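Local coordinates for orotidine 5'-phosphate decarboxylase (Sulfolobus solfataricus, PDB 4DBD), which probably catalyses the decarboxylation of orotidine 5'-monophosphate to UMP, the last step of de novo UMP synthesis, and works as a homodimer, at residues 54-59 and 76-81; 148-153 and 177-182. All coordinates share one frame; numbering follows the deposited sequence.

Interaction 1. Residues 54-59 and 76-81; sequences EEIIVD and LSFANS
Val58 and Ile56 lean from strand 55-62 against Phe78, their side chains crossing that of Phe78 at about a right angle. CG2 of Ile56 comes to the ring edge, 4.2 Å from Phe78 CD1, whereas CG2 of Val58 meets CE1 and CZ of the same ring obliquely. That Val58 methyl also presses on Ala79, CG2 to CB 3.4 Å, a tight carbon pair, while its other methyl, CG1, turns to Leu76 CD1 at 3.9 Å. With chi1 of 60°, Phe78 CG sits between its backbone N and carbonyl carbon, which folds the ring back toward the strand from the type I turn of Leu76 to Ala79.

Further along, the Asn80 side chain takes up the backbone N-H of Ile56, its OD1 accepting on a lone pair in the carbonyl plane (2.8 Å, 163° at the hydrogen). Ile56 O accepts from the N of both Asn80 and Ser81, and Val58 N bonds to Ser81 O at 2.9 Å, completing a parallel bridge between Ile57 and Ser81. Glu55 OE2 comes within 2.4 Å of Ser81 OG, so short that the distance itself is doubtful.

The contact starts the pairing of strands 55-62 and 81-85 in the TIM barrel; the former carries Asp59, probably an active-site residue, salt-bridged to Lys30 and Lys61. Leu48 of helix 41-48 packs on Ile56 and Phe78, and Leu37 of the second subunit on Leu76.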
loop_
_atom_site.group_PDB
_atom_site.type_symbol
_atom_site.label_atom_id
_atom_site.label_comp_id
_atom_site.label_asym_id
_atom_site.label_seq_id
_atom_site.Cartn_x
_atom_site.Cartn_y
_atom_site.Cartn_z
ATOM N N GLU A 54 11.530 -15.322 15.016
ATOM C CA GLU A 54 11.976 -15.854 13.741
ATOM C C GLU A 54 11.841 -14.802 12.644
ATOM O O GLU A 54 12.752 -14.629 11.831
ATOM C CB GLU A 54 11.188 -17.116 13.367
ATOM C CG GLU A 54 11.246 -18.224 14.419
ATOM C CD GLU A 54 12.606 -18.891 14.486
ATOM O OE1 GLU A 54 13.162 -19.213 13.413
ATOM O OE2 GLU A 54 13.122 -19.091 15.612
ATOM N N GLU A 55 10.716 -14.092 12.625
ATOM C CA GLU A 55 10.453 -13.154 11.536
ATOM C C GLU A 55 9.928 -11.794 11.974
ATOM O O GLU A 55 8.955 -11.682 12.728
ATOM C CB GLU A 55 9.512 -13.767 10.480
ATOM C CG GLU A 55 10.221 -14.598 9.417
ATOM C CD GLU A 55 9.444 -14.689 8.105
ATOM O OE1 GLU A 55 9.236 -15.818 7.607
ATOM O OE2 GLU A 55 9.053 -13.634 7.560
ATOM N N ILE A 56 10.597 -10.754 11.491
ATOM C CA ILE A 56 10.054 -9.412 11.546
ATOM C C ILE A 56 9.572 -9.095 10.136
ATOM O O ILE A 56 10.367 -8.997 9.188
ATOM C CB ILE A 56 11.072 -8.389 12.081
ATOM C CG1 ILE A 56 11.430 -8.733 13.529
ATOM C CG2 ILE A 56 10.524 -6.974 11.988
ATOM C CD1 ILE A 56 12.501 -7.866 14.106
ATOM N N ILE A 57 8.251 -9.008 9.997
ATOM C CA ILE A 57 7.635 -8.785 8.701
ATOM C C ILE A 57 7.102 -7.369 8.634
ATOM O O ILE A 57 6.392 -6.920 9.530
ATOM C CB ILE A 57 6.461 -9.759 8.460
ATOM C CG1 ILE A 57 6.918 -11.200 8.653
ATOM C CG2 ILE A 57 5.863 -9.553 7.059
ATOM C CD1 ILE A 57 5.772 -12.215 8.576
ATOM N N VAL A 58 7.464 -6.649 7.579
ATOM C CA VAL A 58 6.897 -5.330 7.370
ATOM C C VAL A 58 5.755 -5.496 6.370
ATOM O O VAL A 58 5.938 -6.076 5.294
ATOM C CB VAL A 58 7.944 -4.316 6.852
ATOM C CG1 VAL A 58 7.236 -3.112 6.263
ATOM C CG2 VAL A 58 8.869 -3.896 7.995
ATOM N N ASP A 59 4.573 -5.023 6.762
ATOM C CA ASP A 59 3.388 -5.114 5.913
ATOM C C ASP A 59 2.854 -3.711 5.618
ATOM O O ASP A 59 2.052 -3.161 6.374
ATOM C CB ASP A 59 2.307 -5.995 6.563
ATOM C CG ASP A 59 1.097 -6.140 5.695
ATOM O OD1 ASP A 59 1.199 -5.765 4.504
ATOM O OD2 ASP A 59 0.054 -6.637 6.177
ATOM N N LEU A 76 13.678 0.166 5.228
ATOM C CA LEU A 76 13.104 -0.714 6.244
ATOM C C LEU A 76 13.950 -1.974 6.443
ATOM O O LEU A 76 13.419 -3.060 6.692
ATOM C CB LEU A 76 11.667 -1.100 5.851
ATOM C CG LEU A 76 10.719 0.051 5.518
ATOM C CD1 LEU A 76 9.560 -0.423 4.632
ATOM C CD2 LEU A 76 10.189 0.736 6.768
ATOM N N SER A 77 15.270 -1.821 6.357
ATOM C CA SER A 77 16.190 -2.958 6.376
ATOM C C SER A 77 16.207 -3.764 7.682
ATOM O O SER A 77 16.794 -4.840 7.741
ATOM C CB SER A 77 17.603 -2.486 6.042
ATOM O OG SER A 77 17.925 -1.320 6.776
ATOM N N PHE A 78 15.569 -3.257 8.727
ATOM C CA PHE A 78 15.522 -4.005 9.983
ATOM C C PHE A 78 14.658 -5.258 9.815
ATOM O O PHE A 78 14.795 -6.227 10.557
ATOM C CB PHE A 78 15.002 -3.135 11.123
ATOM C CG PHE A 78 13.615 -2.613 10.902
ATOM C CD1 PHE A 78 12.506 -3.366 11.264
ATOM C CD2 PHE A 78 13.419 -1.373 10.322
ATOM C CE1 PHE A 78 11.231 -2.878 11.061
ATOM C CE2 PHE A 78 12.147 -0.883 10.118
ATOM C CZ PHE A 78 11.049 -1.638 10.489
ATOM N N ALA A 79 13.786 -5.235 8.812
ATOM C CA ALA A 79 12.848 -6.330 8.561
ATOM C C ALA A 79 13.501 -7.537 7.901
ATOM O O ALA A 79 14.398 -7.394 7.064
ATOM C CB ALA A 79 11.699 -5.838 7.696
ATOM N N ASN A 80 13.034 -8.731 8.256
ATOM C CA ASN A 80 13.439 -9.947 7.547
ATOM C C ASN A 80 12.624 -10.165 6.269
ATOM O O ASN A 80 13.116 -10.753 5.303
ATOM C CB ASN A 80 13.257 -11.188 8.439
ATOM C CG ASN A 80 13.931 -11.053 9.775
ATOM O OD1 ASN A 80 13.271 -10.940 10.808
ATOM N ND2 ASN A 80 15.263 -11.061 9.772
ATOM N N SER A 81 11.370 -9.714 6.284
ATOM C CA SER A 81 10.416 -10.067 5.235
ATOM C C SER A 81 9.468 -8.915 4.958
ATOM O O SER A 81 9.271 -8.056 5.812
ATOM C CB SER A 81 9.586 -11.281 5.673
ATOM O OG SER A 81 10.410 -12.331 6.147
#

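Interaction 2. Residues 148-153 and 177-182; sequences HITQYR and VCAGAD. With SO4 (sulfate ion), chain C.
Arg153 reaches from helix 146-155 to the carbonyl of Gly180 and holds its oxygen side-on with two nitrogens, NE at 2.8 Å and NH2 at 3.0 Å from Gly180 O. Its CG lies opposite the backbone N (chi1 169°), and bends at chi2 and chi3 then curl the chain so that the guanidinium edge, not its face, meets the acceptor. The same NH2 forms a salt bridge with Asp182 OD2 at 2.6 Å; the planes of the two groups stand 70° apart, and the hydrogen bond within it is bent and weak.

One turn back, Thr150 OG1 donates to a lone pair of Ala179 O (2.9 Å). Beside it, Ile149 lays its CG2 branch against the methyls of Ala179 and Ala181. On another side of the helix, His148 NE2 donates to O3 of a sulfate (3.0 Å), probably from the crystallisation liquor.

Gly180 closes helix 175-179 in a Schellman motif. An alanine in place of Arg153 would probably leave Gly180 O without either of these two donors and Asp182 without this cationic mate. Asp182 OD2 also accepts from Ile161 N, and Arg153 NH1 bonds to Met159 O, which implies a polar network tying two consecutive outer helices of the TIM barrel to strand 160-163 and the residue just before it.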
loop_
_atom_site.group_PDB
_atom_site.type_symbol
_atom_site.label_atom_id
_atom_site.label_comp_id
_atom_site.label_asym_id
_atom_site.label_seq_id
_atom_site.Cartn_x
_atom_site.Cartn_y
_atom_site.Cartn_z
ATOM N N HIS A 148 -10.209 -21.328 0.829
ATOM C CA HIS A 148 -9.086 -20.848 0.018
ATOM C C HIS A 148 -7.739 -21.227 0.632
ATOM O O HIS A 148 -6.771 -21.495 -0.090
ATOM C CB HIS A 148 -9.192 -19.339 -0.205
ATOM C CG HIS A 148 -10.383 -18.930 -1.017
ATOM N ND1 HIS A 148 -10.450 -19.112 -2.382
ATOM C CD2 HIS A 148 -11.551 -18.343 -0.660
ATOM C CE1 HIS A 148 -11.605 -18.656 -2.829
ATOM N NE2 HIS A 148 -12.292 -18.184 -1.804
ATOM N N ILE A 149 -7.671 -21.256 1.961
ATOM C CA ILE A 149 -6.453 -21.687 2.642
ATOM C C ILE A 149 -6.102 -23.118 2.257
ATOM O O ILE A 149 -4.958 -23.420 1.909
ATOM C CB ILE A 149 -6.603 -21.600 4.181
ATOM C CG1 ILE A 149 -6.786 -20.148 4.611
ATOM C CG2 ILE A 149 -5.397 -22.203 4.885
ATOM C CD1 ILE A 149 -6.988 -19.973 6.115
ATOM N N THR A 150 -7.087 -24.012 2.323
ATOM C CA THR A 150 -6.803 -25.411 2.017
ATOM C C THR A 150 -6.365 -25.559 0.556
ATOM O O THR A 150 -5.392 -26.256 0.250
ATOM C CB THR A 150 -8.012 -26.302 2.293
ATOM O OG1 THR A 150 -8.523 -26.018 3.605
ATOM C CG2 THR A 150 -7.599 -27.764 2.204
ATOM N N GLN A 151 -7.070 -24.872 -0.332
ATOM C CA GLN A 151 -6.773 -24.905 -1.760
ATOM C C GLN A 151 -5.421 -24.292 -2.076
ATOM O O GLN A 151 -4.659 -24.845 -2.860
ATOM C CB GLN A 151 -7.888 -24.212 -2.545
ATOM C CG GLN A 151 -9.194 -25.002 -2.504
ATOM C CD GLN A 151 -10.425 -24.134 -2.632
ATOM O OE1 GLN A 151 -10.339 -22.953 -2.985
ATOM N NE2 GLN A 151 -11.590 -24.713 -2.335
ATOM N N TYR A 152 -5.103 -23.153 -1.472
ATOM C CA TYR A 152 -3.757 -22.623 -1.656
ATOM C C TYR A 152 -2.693 -23.571 -1.101
ATOM O O TYR A 152 -1.613 -23.692 -1.673
ATOM C CB TYR A 152 -3.609 -21.197 -1.097
ATOM C CG TYR A 152 -4.006 -20.147 -2.108
ATOM C CD1 TYR A 152 -5.333 -19.804 -2.292
ATOM C CD2 TYR A 152 -3.052 -19.528 -2.907
ATOM C CE1 TYR A 152 -5.707 -18.857 -3.228
ATOM C CE2 TYR A 152 -3.417 -18.578 -3.849
ATOM C CZ TYR A 152 -4.747 -18.250 -3.998
ATOM O OH TYR A 152 -5.127 -17.311 -4.938
ATOM N N ARG A 153 -3.002 -24.265 -0.011
ATOM C CA ARG A 153 -2.050 -25.225 0.547
ATOM C C ARG A 153 -1.821 -26.365 -0.444
ATOM O O ARG A 153 -0.703 -26.855 -0.596
ATOM C CB ARG A 153 -2.532 -25.765 1.892
ATOM C CG ARG A 153 -1.738 -26.966 2.400
ATOM C CD ARG A 153 -0.251 -26.667 2.464
ATOM N NE ARG A 153 0.038 -25.667 3.482
ATOM C CZ ARG A 153 1.079 -24.841 3.452
ATOM N NH1 ARG A 153 1.939 -24.879 2.442
ATOM N NH2 ARG A 153 1.245 -23.965 4.431
ATOM N N VAL A 177 -4.770 -22.427 10.779
ATOM C CA VAL A 177 -3.742 -23.450 10.852
ATOM C C VAL A 177 -4.324 -24.829 10.528
ATOM O O VAL A 177 -3.751 -25.567 9.737
ATOM C CB VAL A 177 -3.032 -23.464 12.207
ATOM C CG1 VAL A 177 -2.026 -24.603 12.259
ATOM C CG2 VAL A 177 -2.330 -22.128 12.427
ATOM N N CYS A 178 -5.474 -25.169 11.108
ATOM C CA CYS A 178 -6.052 -26.484 10.831
ATOM C C CYS A 178 -6.429 -26.646 9.353
ATOM O O CYS A 178 -6.316 -27.739 8.804
ATOM C CB CYS A 178 -7.225 -26.801 11.767
ATOM S SG CYS A 178 -6.717 -27.099 13.487
ATOM N N ALA A 179 -6.820 -25.551 8.699
ATOM C CA ALA A 179 -7.141 -25.588 7.270
ATOM C C ALA A 179 -5.910 -25.691 6.362
ATOM O O ALA A 179 -6.040 -25.969 5.169
ATOM C CB ALA A 179 -7.982 -24.378 6.875
ATOM N N GLY A 180 -4.722 -25.440 6.910
ATOM C CA GLY A 180 -3.509 -25.611 6.133
ATOM C C GLY A 180 -2.516 -24.471 6.221
ATOM O O GLY A 180 -1.447 -24.534 5.609
ATOM N N ALA A 181 -2.850 -23.436 6.987
ATOM C CA ALA A 181 -1.932 -22.309 7.163
ATOM C C ALA A 181 -0.778 -22.688 8.093
ATOM O O ALA A 181 -0.915 -23.551 8.956
ATOM C CB ALA A 181 -2.679 -21.091 7.694
ATOM N N ASP A 182 0.362 -22.029 7.924
ATOM C CA ASP A 182 1.482 -22.240 8.827
ATOM C C ASP A 182 1.366 -21.399 10.099
ATOM O O ASP A 182 1.584 -21.891 11.200
ATOM C CB ASP A 182 2.798 -21.942 8.112
ATOM C CG ASP A 182 3.077 -22.928 7.011
ATOM O OD1 ASP A 182 3.393 -24.091 7.342
ATOM O OD2 ASP A 182 2.955 -22.563 5.824
HETATM S S SO4 C . -15.651 -16.341 -1.639
HETATM O O1 SO4 C . -15.202 -16.848 -0.342
HETATM O O2 SO4 C . -15.546 -14.881 -1.650
HETATM O O3 SO4 C . -14.819 -16.906 -2.701
HETATM O O4 SO4 C . -17.041 -16.723 -1.862
#

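After the first two barrel strands and their helices, the chain enters strand 55-62, passes through helix 66-73 and returns at 76-81, where interaction 1 closes a beta-alpha-beta crossover at the entry to strand 81-85. Three barrel strands and two intervening helices later, helix 146-155 opens interaction 2, which closes after strand 160-163, at the C-terminal end of helix 175-179 and the turn before strand 183-186. The two loops follow in series, neither nested nor crossed, and their centres lie 23 Å apart on opposite sides of the chain's centre. Interaction 1 pairs neighbouring strands within the barrel wall, whereas interaction 2 joins consecutive helices of the outer layer around strand 160-163.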